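Local coordinates for protein putative Zn-dependent Alcohol Dehydrogenase (Rhodobacter sphaeroides, PDB 3IV6) that binds S-adenosylmethionine and, despite its name as an alcohol dehydrogenase, is probably a class I methyltransferase whose substrate is not known, at residues A131-L136 and N232-V237; S166-K171 and G186-R191; I17-W22 and L83-A88. One frame throughout, in Å; residues are numbered along the deposited sequence.

Contact 1. Residues A131-L136 and N232-V237; sequences ACLGML and NARGYV
Val-237, whose side chain meets helix 125-139, is also tied through its backbone: its N donates to Asn-232 OD1 at 2.7 Å, approaching almost in line with the carbonyl bond (C=O...N 163°) and with an N-H...O angle of 159°. The amide of Asn-232 is used at both ends, because ND2 donates to the backbone O atoms of Leu-226 and His-228. An asparagine suits this place, since one flat group can both accept from and donate to the main chain and so hold the turn together. Gly-235 carries the chain round the bend with a positive phi that a side chain would hardly tolerate, and two residues on, Val-237 directs its side chain to the helix.

There the contact turns apolar. CD1 of Leu-136 meets CG2 of Val-237 at 3.4 Å, the two branched side chains crossing obliquely. Leu-136 also packs on Val-144, Val-231 and Phe-256, so a bulky aliphatic residue fits where helix, loop and sheet converge. One turn back, Leu-133 sends CD2 over one face of the Arg-234 guanidinium, 4.2 Å from NH2 and nearer its margin than its middle. Its CG stands anti to the backbone N (chi1 -159°), which carries the branched end out from the helix toward the loop. The two side chains cross at about a right angle. With the arginine exposed and poorly ordered, and the approach a long one, this is a loose apolar cover rather than a polar bond. Leu-133 and Arg-234 also both touch Arg-258.

Helix 125-139 is the link of the beta-alpha-beta crossover from strand 113-117 to strand 143-149, and the loop packed on it leads into edge strand 237-244, next to the antiparallel strand 251-258 that distinguishes the class I methyltransferase form of the Rossmann-like sheet.

Contact 2. Residues S166-K171 and G186-R191; sequences SGTLAK and GDVLDR
A Schellman motif past the end of helix 154-164 sets Ser-166 and Thr-168 against Val-188, in the first turn of helix 187-192. Gly-167 takes the positive phi (64°) of the motif, a backbone shape that glycine adopts most readily, and on either side of it the two hydroxyl residues point their CB atoms toward the valine.

CG2 of Val-188 does the touching. It lies 3.8 Å from OG1 of Thr-168 and 4.4 Å from CB of Ser-166. CG1 takes the place anti to the valine's backbone N (chi1 -179°), and that rotation turns CG2 to the hydroxyl residues. The threonine and valine side chains run alongside in opposite senses, in van der Waals contact alone, and no hydrogen bond joins the two segments.

Both belong to the region inserted between strands 143-149 and 237-244 of the main sheet, a part that also carries a small antiparallel sheet built from strands 173-174, 179-181 and 213-215. Val-188 is buried here and packs on Tyr-162 as well, so a compact aliphatic side chain suits it, while small hydroxyl residues fit the more open side. Tyr-162 makes a cation-pi contact with Arg-191, and Lys-171 NZ forms a salt bridge with Glu-184.

Contact 3. Residues I17-W22 and L83-A88; sequences IGNQFW and LAEALA. With SAM (S-adenosylmethionine), chain E.
The S-adenosylmethionine pocket is walled in part by the short helical turn 20-22, whose Phe-21 meets the ligand while its neighbour Trp-22 faces the other way, onto helix 77-86. CZ of Phe-21 comes to 3.4 Å from the amino N of the ligand, which lies obliquely to the ring. With CG anti to the backbone N (chi1 -170°), the ring is directed to the ligand; it touches Ser-55 and Ala-29 and also meets the ring of His-196. Replacing Phe-21 by alanine removes the ring, which would probably open a gap beside the methionyl end of the ligand and leave its amino group and CA without their aromatic neighbour.

Trp-22 bridges to the helix with its six-membered ring. CH2 reaches CA of Leu-83 at 4.0 Å, the N of that residue lying in the ring plane at its edge. CZ2 approaches CB of Ala-86 at 4.2 Å, a meeting for which a methyl side chain is suitably small. CA of Asn-19 lies over one indole face, so the tryptophan is held between its own turn and the helix.

The polar side of the contact works through water. ND2 of Asn-19 and OE1 of Glu-85 are 4.1 Å apart, too far for a direct bond. A water instead accepts from Asn-19 ND2 at 3.1 Å and donates to Glu-85 OE1 at 2.8 Å, the amide and carboxylate planes being 46° apart. Backbone N of Asn-19 is bonded to Asp-82 OD2, a second tie to the same helix.

Helix 77-86 follows strand 69-74, whose final Asp-74 binds the ligand. Phe-21 of the N-terminal part flanks the methionyl end, and an acidic residue closing the second strand is typical of the class I S-adenosylmethionine methyltransferase fold.

All three contacts are partly buried and none touches another. Contacts 1 and 3 belong to the Rossmann-like body, centred about 17 and 16 Å from the chain's centre on opposite sides: contact 1 joins a crossover helix to the loop entering an edge strand, and contact 3 joins the N-terminal part, which touches the cofactor, to helix 77-86. Contact 2 lies farthest out, about 25 Å from that centre, in the inserted region between the two segments of contact 1, with Val-188 its single buried touching residue. Contact 1 sets one leucine against a valine and another against the face of an arginine, contact 2 a lone valine against hydroxyl residues, and contact 3 combines aromatic packing with a water bridge.

Contact 1. Residues A131-L136 and N232-V237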
loop_
_atom_site.group_PDB
_atom_site.type_symbol
_atom_site.label_atom_id
_atom_site.label_comp_id
_atom_site.label_asym_id
_atom_site.label_seq_id
_atom_site.Cartn_x
_atom_site.Cartn_y
_atom_site.Cartn_z
ATOM N N ALA A 131 0.199 8.974 5.868
ATOM C CA ALA A 131 0.985 8.411 4.780
ATOM C C ALA A 131 1.162 9.399 3.626
ATOM O O ALA A 131 2.285 9.644 3.198
ATOM C CB ALA A 131 0.370 7.113 4.280
ATOM N N CYS A 132 0.065 9.968 3.134
ATOM C CA CYS A 132 0.128 10.876 1.980
ATOM C C CYS A 132 1.048 12.040 2.246
ATOM O O CYS A 132 1.895 12.332 1.430
ATOM C CB CYS A 132 -1.276 11.332 1.530
ATOM S SG CYS A 132 -2.217 9.889 0.887
ATOM N N LEU A 133 0.900 12.679 3.404
ATOM C CA LEU A 133 1.885 13.643 3.920
ATOM C C LEU A 133 3.350 13.128 3.829
ATOM O O LEU A 133 4.225 13.820 3.332
ATOM C CB LEU A 133 1.533 14.043 5.357
ATOM C CG LEU A 133 2.104 15.351 5.923
ATOM C CD1 LEU A 133 2.004 16.508 4.928
ATOM C CD2 LEU A 133 1.399 15.717 7.202
ATOM N N GLY A 134 3.600 11.908 4.289
ATOM C CA GLY A 134 4.903 11.319 4.148
ATOM C C GLY A 134 5.381 11.220 2.704
ATOM O O GLY A 134 6.551 11.437 2.410
HETATM N N MSE A 135 4.504 10.853 1.786
HETATM C CA MSE A 135 4.925 10.704 0.406
HETATM C C MSE A 135 5.301 12.083 -0.171
HETATM O O MSE A 135 6.300 12.250 -0.901
HETATM C CB MSE A 135 3.817 10.066 -0.414
HETATM C CG MSE A 135 3.414 8.673 -0.000
HETATM SE SE MSE A 135 1.735 8.039 -0.834
HETATM C CE MSE A 135 1.254 6.652 0.452
ATOM N N LEU A 136 4.481 13.064 0.170
ATOM C CA LEU A 136 4.686 14.439 -0.234
ATOM C C LEU A 136 5.973 15.001 0.362
ATOM O O LEU A 136 6.730 15.734 -0.280
ATOM C CB LEU A 136 3.480 15.255 0.225
ATOM C CG LEU A 136 2.307 15.116 -0.747
ATOM C CD1 LEU A 136 1.114 15.880 -0.259
ATOM C CD2 LEU A 136 2.765 15.590 -2.104
ATOM N N ASN A 232 -2.912 18.778 3.822
ATOM C CA ASN A 232 -2.605 20.084 3.264
ATOM C C ASN A 232 -2.027 21.016 4.307
ATOM O O ASN A 232 -1.870 22.230 4.094
ATOM C CB ASN A 232 -3.839 20.670 2.609
ATOM C CG ASN A 232 -4.202 19.929 1.366
ATOM O OD1 ASN A 232 -3.773 20.293 0.265
ATOM N ND2 ASN A 232 -4.943 18.830 1.533
ATOM N N ALA A 233 -1.681 20.410 5.431
ATOM C CA ALA A 233 -1.191 21.150 6.572
ATOM C C ALA A 233 0.120 21.832 6.221
ATOM O O ALA A 233 0.499 22.813 6.867
ATOM C CB ALA A 233 -1.025 20.233 7.789
ATOM N N ARG A 234 0.819 21.329 5.206
ATOM C CA ARG A 234 2.117 21.911 4.878
ATOM C C ARG A 234 2.201 22.371 3.424
ATOM O O ARG A 234 3.223 22.213 2.773
ATOM C CB ARG A 234 3.276 20.985 5.297
ATOM C CG ARG A 234 3.192 20.535 6.785
ATOM C CD ARG A 234 4.549 20.207 7.452
ATOM N NE ARG A 234 4.924 18.782 7.433
ATOM C CZ ARG A 234 4.920 17.964 8.495
ATOM N NH1 ARG A 234 4.543 18.403 9.694
ATOM N NH2 ARG A 234 5.298 16.694 8.360
ATOM N N GLY A 235 1.131 22.986 2.932
ATOM C CA GLY A 235 1.100 23.434 1.553
ATOM C C GLY A 235 -0.033 22.730 0.858
ATOM O O GLY A 235 -0.448 21.658 1.288
ATOM N N TYR A 236 -0.559 23.313 -0.206
ATOM C CA TYR A 236 -1.744 22.729 -0.801
ATOM C C TYR A 236 -1.436 21.742 -1.917
ATOM O O TYR A 236 -0.551 21.965 -2.764
ATOM C CB TYR A 236 -2.700 23.819 -1.257
ATOM C CG TYR A 236 -3.422 24.508 -0.109
ATOM C CD1 TYR A 236 -4.354 23.817 0.662
ATOM C CD2 TYR A 236 -3.182 25.845 0.198
ATOM C CE1 TYR A 236 -5.021 24.434 1.717
ATOM C CE2 TYR A 236 -3.840 26.470 1.243
ATOM C CZ TYR A 236 -4.764 25.759 2.007
ATOM O OH TYR A 236 -5.443 26.363 3.059
ATOM N N VAL A 237 -2.193 20.648 -1.893
ATOM C CA VAL A 237 -2.007 19.491 -2.767
ATOM C C VAL A 237 -2.816 19.585 -4.048
ATOM O O VAL A 237 -3.910 20.136 -4.067
ATOM C CB VAL A 237 -2.447 18.243 -1.999
ATOM C CG1 VAL A 237 -2.659 17.058 -2.910
ATOM C CG2 VAL A 237 -1.469 17.951 -0.860
#

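Contact 2. Residues S166-K171 and G186-R191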
loop_
_atom_site.group_PDB
_atom_site.type_symbol
_atom_site.label_atom_id
_atom_site.label_comp_id
_atom_site.label_asym_id
_atom_site.label_seq_id
_atom_site.Cartn_x
_atom_site.Cartn_y
_atom_site.Cartn_z
ATOM N N SER A 166 -24.702 -13.515 11.574
ATOM C CA SER A 166 -24.210 -13.716 12.921
ATOM C C SER A 166 -24.610 -12.530 13.825
ATOM O O SER A 166 -24.550 -12.590 15.054
ATOM C CB SER A 166 -22.692 -13.875 12.863
ATOM O OG SER A 166 -22.200 -14.489 14.031
ATOM N N GLY A 167 -25.033 -11.446 13.193
ATOM C CA GLY A 167 -25.356 -10.226 13.897
ATOM C C GLY A 167 -24.173 -9.597 14.604
ATOM O O GLY A 167 -24.345 -8.797 15.520
ATOM N N THR A 168 -22.967 -9.948 14.180
ATOM C CA THR A 168 -21.763 -9.374 14.774
ATOM C C THR A 168 -21.207 -8.229 13.956
ATOM O O THR A 168 -20.205 -7.634 14.348
ATOM C CB THR A 168 -20.604 -10.418 14.958
ATOM O OG1 THR A 168 -20.622 -11.398 13.895
ATOM C CG2 THR A 168 -20.698 -11.094 16.333
ATOM N N LEU A 169 -21.850 -7.934 12.822
ATOM C CA LEU A 169 -21.256 -7.082 11.798
ATOM C C LEU A 169 -20.793 -5.744 12.348
ATOM O O LEU A 169 -19.670 -5.306 12.059
ATOM C CB LEU A 169 -22.230 -6.848 10.663
ATOM C CG LEU A 169 -21.621 -5.998 9.555
ATOM C CD1 LEU A 169 -20.393 -6.700 9.000
ATOM C CD2 LEU A 169 -22.628 -5.706 8.486
ATOM N N ALA A 170 -21.642 -5.095 13.144
ATOM C CA ALA A 170 -21.275 -3.816 13.758
ATOM C C ALA A 170 -20.035 -3.878 14.656
ATOM O O ALA A 170 -19.383 -2.872 14.881
ATOM C CB ALA A 170 -22.447 -3.232 14.509
ATOM N N LYS A 171 -19.714 -5.058 15.164
ATOM C CA LYS A 171 -18.574 -5.229 16.068
ATOM C C LYS A 171 -17.199 -5.055 15.385
ATOM O O LYS A 171 -16.218 -4.704 16.039
ATOM C CB LYS A 171 -18.680 -6.589 16.789
ATOM C CG LYS A 171 -17.513 -6.955 17.682
ATOM C CD LYS A 171 -17.689 -8.361 18.223
ATOM C CE LYS A 171 -16.393 -8.939 18.711
ATOM N NZ LYS A 171 -15.805 -7.945 19.604
ATOM N N GLY A 186 -13.622 -12.288 14.478
ATOM C CA GLY A 186 -13.339 -13.626 14.962
ATOM C C GLY A 186 -13.737 -14.699 13.967
ATOM O O GLY A 186 -13.141 -14.817 12.896
ATOM N N ASP A 187 -14.749 -15.484 14.323
ATOM C CA ASP A 187 -15.028 -16.736 13.630
ATOM C C ASP A 187 -15.508 -16.482 12.205
ATOM O O ASP A 187 -15.399 -17.351 11.339
ATOM C CB ASP A 187 -16.067 -17.554 14.398
ATOM C CG ASP A 187 -16.436 -18.841 13.689
ATOM O OD1 ASP A 187 -15.569 -19.733 13.582
ATOM O OD2 ASP A 187 -17.594 -18.962 13.238
ATOM N N VAL A 188 -16.042 -15.288 11.969
ATOM C CA VAL A 188 -16.533 -14.915 10.648
ATOM C C VAL A 188 -15.387 -14.799 9.648
ATOM O O VAL A 188 -15.540 -15.135 8.473
ATOM C CB VAL A 188 -17.303 -13.583 10.687
ATOM C CG1 VAL A 188 -17.817 -13.226 9.301
ATOM C CG2 VAL A 188 -18.450 -13.662 11.684
ATOM N N LEU A 189 -14.241 -14.323 10.121
ATOM C CA LEU A 189 -13.063 -14.176 9.272
ATOM C C LEU A 189 -12.715 -15.491 8.583
ATOM O O LEU A 189 -12.621 -15.554 7.357
ATOM C CB LEU A 189 -11.871 -13.680 10.092
ATOM C CG LEU A 189 -10.653 -13.202 9.298
ATOM C CD1 LEU A 189 -11.054 -12.134 8.290
ATOM C CD2 LEU A 189 -9.571 -12.685 10.232
ATOM N N ASP A 190 -12.525 -16.539 9.379
ATOM C CA ASP A 190 -12.210 -17.859 8.845
ATOM C C ASP A 190 -13.136 -18.221 7.689
ATOM O O ASP A 190 -12.692 -18.734 6.662
ATOM C CB ASP A 190 -12.304 -18.917 9.945
ATOM C CG ASP A 190 -11.429 -18.596 11.140
ATOM O OD1 ASP A 190 -11.314 -17.402 11.491
ATOM O OD2 ASP A 190 -10.855 -19.536 11.729
ATOM N N ARG A 191 -14.426 -17.951 7.863
ATOM C CA ARG A 191 -15.439 -18.410 6.921
ATOM C C ARG A 191 -15.385 -17.616 5.621
ATOM O O ARG A 191 -15.837 -18.085 4.576
ATOM C CB ARG A 191 -16.834 -18.308 7.542
ATOM C CG ARG A 191 -17.908 -19.075 6.788
ATOM C CD ARG A 191 -18.967 -19.616 7.733
ATOM N NE ARG A 191 -20.292 -19.081 7.435
ATOM C CZ ARG A 191 -20.956 -18.245 8.227
ATOM N NH1 ARG A 191 -20.420 -17.846 9.372
ATOM N NH2 ARG A 191 -22.157 -17.808 7.874
#

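Contact 3. Residues I17-W22 and L83-A88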
loop_
_atom_site.group_PDB
_atom_site.type_symbol
_atom_site.label_atom_id
_atom_site.label_comp_id
_atom_site.label_asym_id
_atom_site.label_seq_id
_atom_site.Cartn_x
_atom_site.Cartn_y
_atom_site.Cartn_z
ATOM N N ILE A 17 4.680 -13.049 5.755
ATOM C CA ILE A 17 4.502 -13.258 4.326
ATOM C C ILE A 17 5.814 -13.297 3.560
ATOM O O ILE A 17 6.131 -14.290 2.897
ATOM C CB ILE A 17 3.574 -12.200 3.697
ATOM C CG1 ILE A 17 2.148 -12.303 4.260
ATOM C CG2 ILE A 17 3.551 -12.331 2.198
ATOM C CD1 ILE A 17 1.584 -13.696 4.296
ATOM N N GLY A 18 6.598 -12.235 3.656
ATOM C CA GLY A 18 7.840 -12.188 2.906
ATOM C C GLY A 18 7.625 -12.459 1.431
ATOM O O GLY A 18 6.550 -12.257 0.888
ATOM N N ASN A 19 8.670 -12.926 0.773
ATOM C CA ASN A 19 8.602 -13.209 -0.640
ATOM C C ASN A 19 7.398 -14.036 -1.131
ATOM O O ASN A 19 7.149 -14.117 -2.319
ATOM C CB ASN A 19 9.936 -13.796 -1.140
ATOM C CG ASN A 19 10.303 -15.143 -0.501
ATOM O OD1 ASN A 19 9.461 -15.833 0.092
ATOM N ND2 ASN A 19 11.572 -15.531 -0.651
ATOM N N GLN A 20 6.646 -14.654 -0.241
ATOM C CA GLN A 20 5.473 -15.404 -0.680
ATOM C C GLN A 20 4.506 -14.507 -1.441
ATOM O O GLN A 20 3.791 -14.958 -2.339
ATOM C CB GLN A 20 4.746 -16.027 0.509
ATOM C CG GLN A 20 5.493 -17.133 1.190
ATOM C CD GLN A 20 4.724 -17.680 2.355
ATOM O OE1 GLN A 20 3.821 -18.500 2.193
ATOM N NE2 GLN A 20 5.066 -17.220 3.548
ATOM N N PHE A 21 4.486 -13.233 -1.083
ATOM C CA PHE A 21 3.563 -12.322 -1.718
ATOM C C PHE A 21 3.693 -12.246 -3.242
ATOM O O PHE A 21 2.691 -12.188 -3.963
ATOM C CB PHE A 21 3.643 -10.926 -1.134
ATOM C CG PHE A 21 2.541 -10.052 -1.623
ATOM C CD1 PHE A 21 1.311 -10.062 -0.986
ATOM C CD2 PHE A 21 2.701 -9.282 -2.775
ATOM C CE1 PHE A 21 0.268 -9.291 -1.439
ATOM C CE2 PHE A 21 1.652 -8.510 -3.261
ATOM C CZ PHE A 21 0.436 -8.507 -2.591
ATOM N N TRP A 22 4.915 -12.251 -3.745
ATOM C CA TRP A 22 5.085 -12.182 -5.184
ATOM C C TRP A 22 5.473 -13.512 -5.842
ATOM O O TRP A 22 5.722 -13.560 -7.053
ATOM C CB TRP A 22 6.140 -11.141 -5.501
ATOM C CG TRP A 22 7.582 -11.529 -5.107
ATOM C CD1 TRP A 22 8.397 -12.466 -5.712
ATOM C CD2 TRP A 22 8.369 -10.940 -4.081
ATOM N NE1 TRP A 22 9.631 -12.492 -5.109
ATOM C CE2 TRP A 22 9.637 -11.556 -4.105
ATOM C CE3 TRP A 22 8.124 -9.949 -3.140
ATOM C CZ2 TRP A 22 10.637 -11.217 -3.228
ATOM C CZ3 TRP A 22 9.121 -9.609 -2.283
ATOM C CH2 TRP A 22 10.359 -10.238 -2.323
ATOM N N LEU A 83 13.573 -9.120 -0.282
ATOM C CA LEU A 83 13.691 -8.281 -1.466
ATOM C C LEU A 83 15.171 -8.111 -1.808
ATOM O O LEU A 83 15.572 -8.301 -2.960
ATOM C CB LEU A 83 12.996 -6.927 -1.275
ATOM C CG LEU A 83 13.246 -6.045 -2.504
ATOM C CD1 LEU A 83 12.594 -6.608 -3.770
ATOM C CD2 LEU A 83 12.907 -4.592 -2.289
ATOM N N ALA A 84 15.982 -7.765 -0.807
ATOM C CA ALA A 84 17.428 -7.639 -0.979
ATOM C C ALA A 84 18.048 -8.945 -1.446
ATOM O O ALA A 84 19.072 -8.955 -2.117
ATOM C CB ALA A 84 18.083 -7.204 0.302
ATOM N N GLU A 85 17.439 -10.058 -1.079
ATOM C CA GLU A 85 17.911 -11.339 -1.588
ATOM C C GLU A 85 17.630 -11.520 -3.100
ATOM O O GLU A 85 18.533 -11.844 -3.874
ATOM C CB GLU A 85 17.322 -12.472 -0.753
ATOM C CG GLU A 85 17.557 -13.864 -1.302
ATOM C CD GLU A 85 16.838 -14.915 -0.479
ATOM O OE1 GLU A 85 15.700 -15.308 -0.864
ATOM O OE2 GLU A 85 17.412 -15.329 0.559
ATOM N N ALA A 86 16.380 -11.292 -3.499
ATOM C CA ALA A 86 15.967 -11.349 -4.889
ATOM C C ALA A 86 16.705 -10.355 -5.798
ATOM O O ALA A 86 16.730 -10.527 -7.018
ATOM C CB ALA A 86 14.474 -11.132 -4.980
ATOM N N LEU A 87 17.302 -9.320 -5.218
ATOM C CA LEU A 87 18.022 -8.311 -6.004
ATOM C C LEU A 87 19.473 -8.164 -5.573
ATOM O O LEU A 87 19.978 -7.047 -5.472
ATOM C CB LEU A 87 17.336 -6.954 -5.842
ATOM C CG LEU A 87 15.878 -6.877 -6.292
ATOM C CD1 LEU A 87 15.242 -5.588 -5.837
ATOM C CD2 LEU A 87 15.796 -7.011 -7.812
ATOM N N ALA A 88 20.143 -9.277 -5.300
ATOM C CA ALA A 88 21.437 -9.192 -4.640
ATOM C C ALA A 88 22.504 -8.688 -5.618
ATOM O O ALA A 88 23.526 -8.107 -5.230
ATOM C CB ALA A 88 21.813 -10.542 -4.024
HETATM N N SAM E . 1.662 -5.515 -1.693
HETATM C CA SAM E . 0.792 -5.064 -2.764
HETATM C C SAM E . 1.577 -4.804 -4.032
HETATM O O SAM E . 2.805 -4.943 -4.115
HETATM O OXT SAM E . 0.924 -4.466 -4.993
HETATM C CB SAM E . -0.040 -3.862 -2.335
HETATM C CG SAM E . -0.017 -3.539 -0.835
HETATM S SD SAM E . 1.416 -2.602 -0.212
HETATM C CE SAM E . 2.515 -2.496 -1.653
HETATM C "C5'" SAM E . 2.191 -3.759 0.973
HETATM C "C4'" SAM E . 3.678 -3.603 1.268
HETATM O "O4'" SAM E . 3.912 -2.358 1.904
HETATM C "C3'" SAM E . 4.202 -4.650 2.235
HETATM O "O3'" SAM E . 5.513 -4.960 1.823
HETATM C "C2'" SAM E . 4.297 -3.935 3.566
HETATM O "O2'" SAM E . 5.392 -4.392 4.331
HETATM C "C1'" SAM E . 4.515 -2.487 3.170
HETATM N N9 SAM E . 3.867 -1.563 4.111
HETATM C C8 SAM E . 2.585 -1.657 4.586
HETATM N N7 SAM E . 2.364 -0.632 5.453
HETATM C C5 SAM E . 3.490 0.129 5.547
HETATM C C6 SAM E . 3.801 1.288 6.283
HETATM N N6 SAM E . 2.929 1.875 7.108
HETATM N N1 SAM E . 5.062 1.816 6.165
HETATM C C2 SAM E . 5.991 1.190 5.343
HETATM N N3 SAM E . 5.696 0.068 4.607
HETATM C C4 SAM E . 4.454 -0.461 4.709
HETATM O O HOH W 1 13.686 -13.724 -2.026
#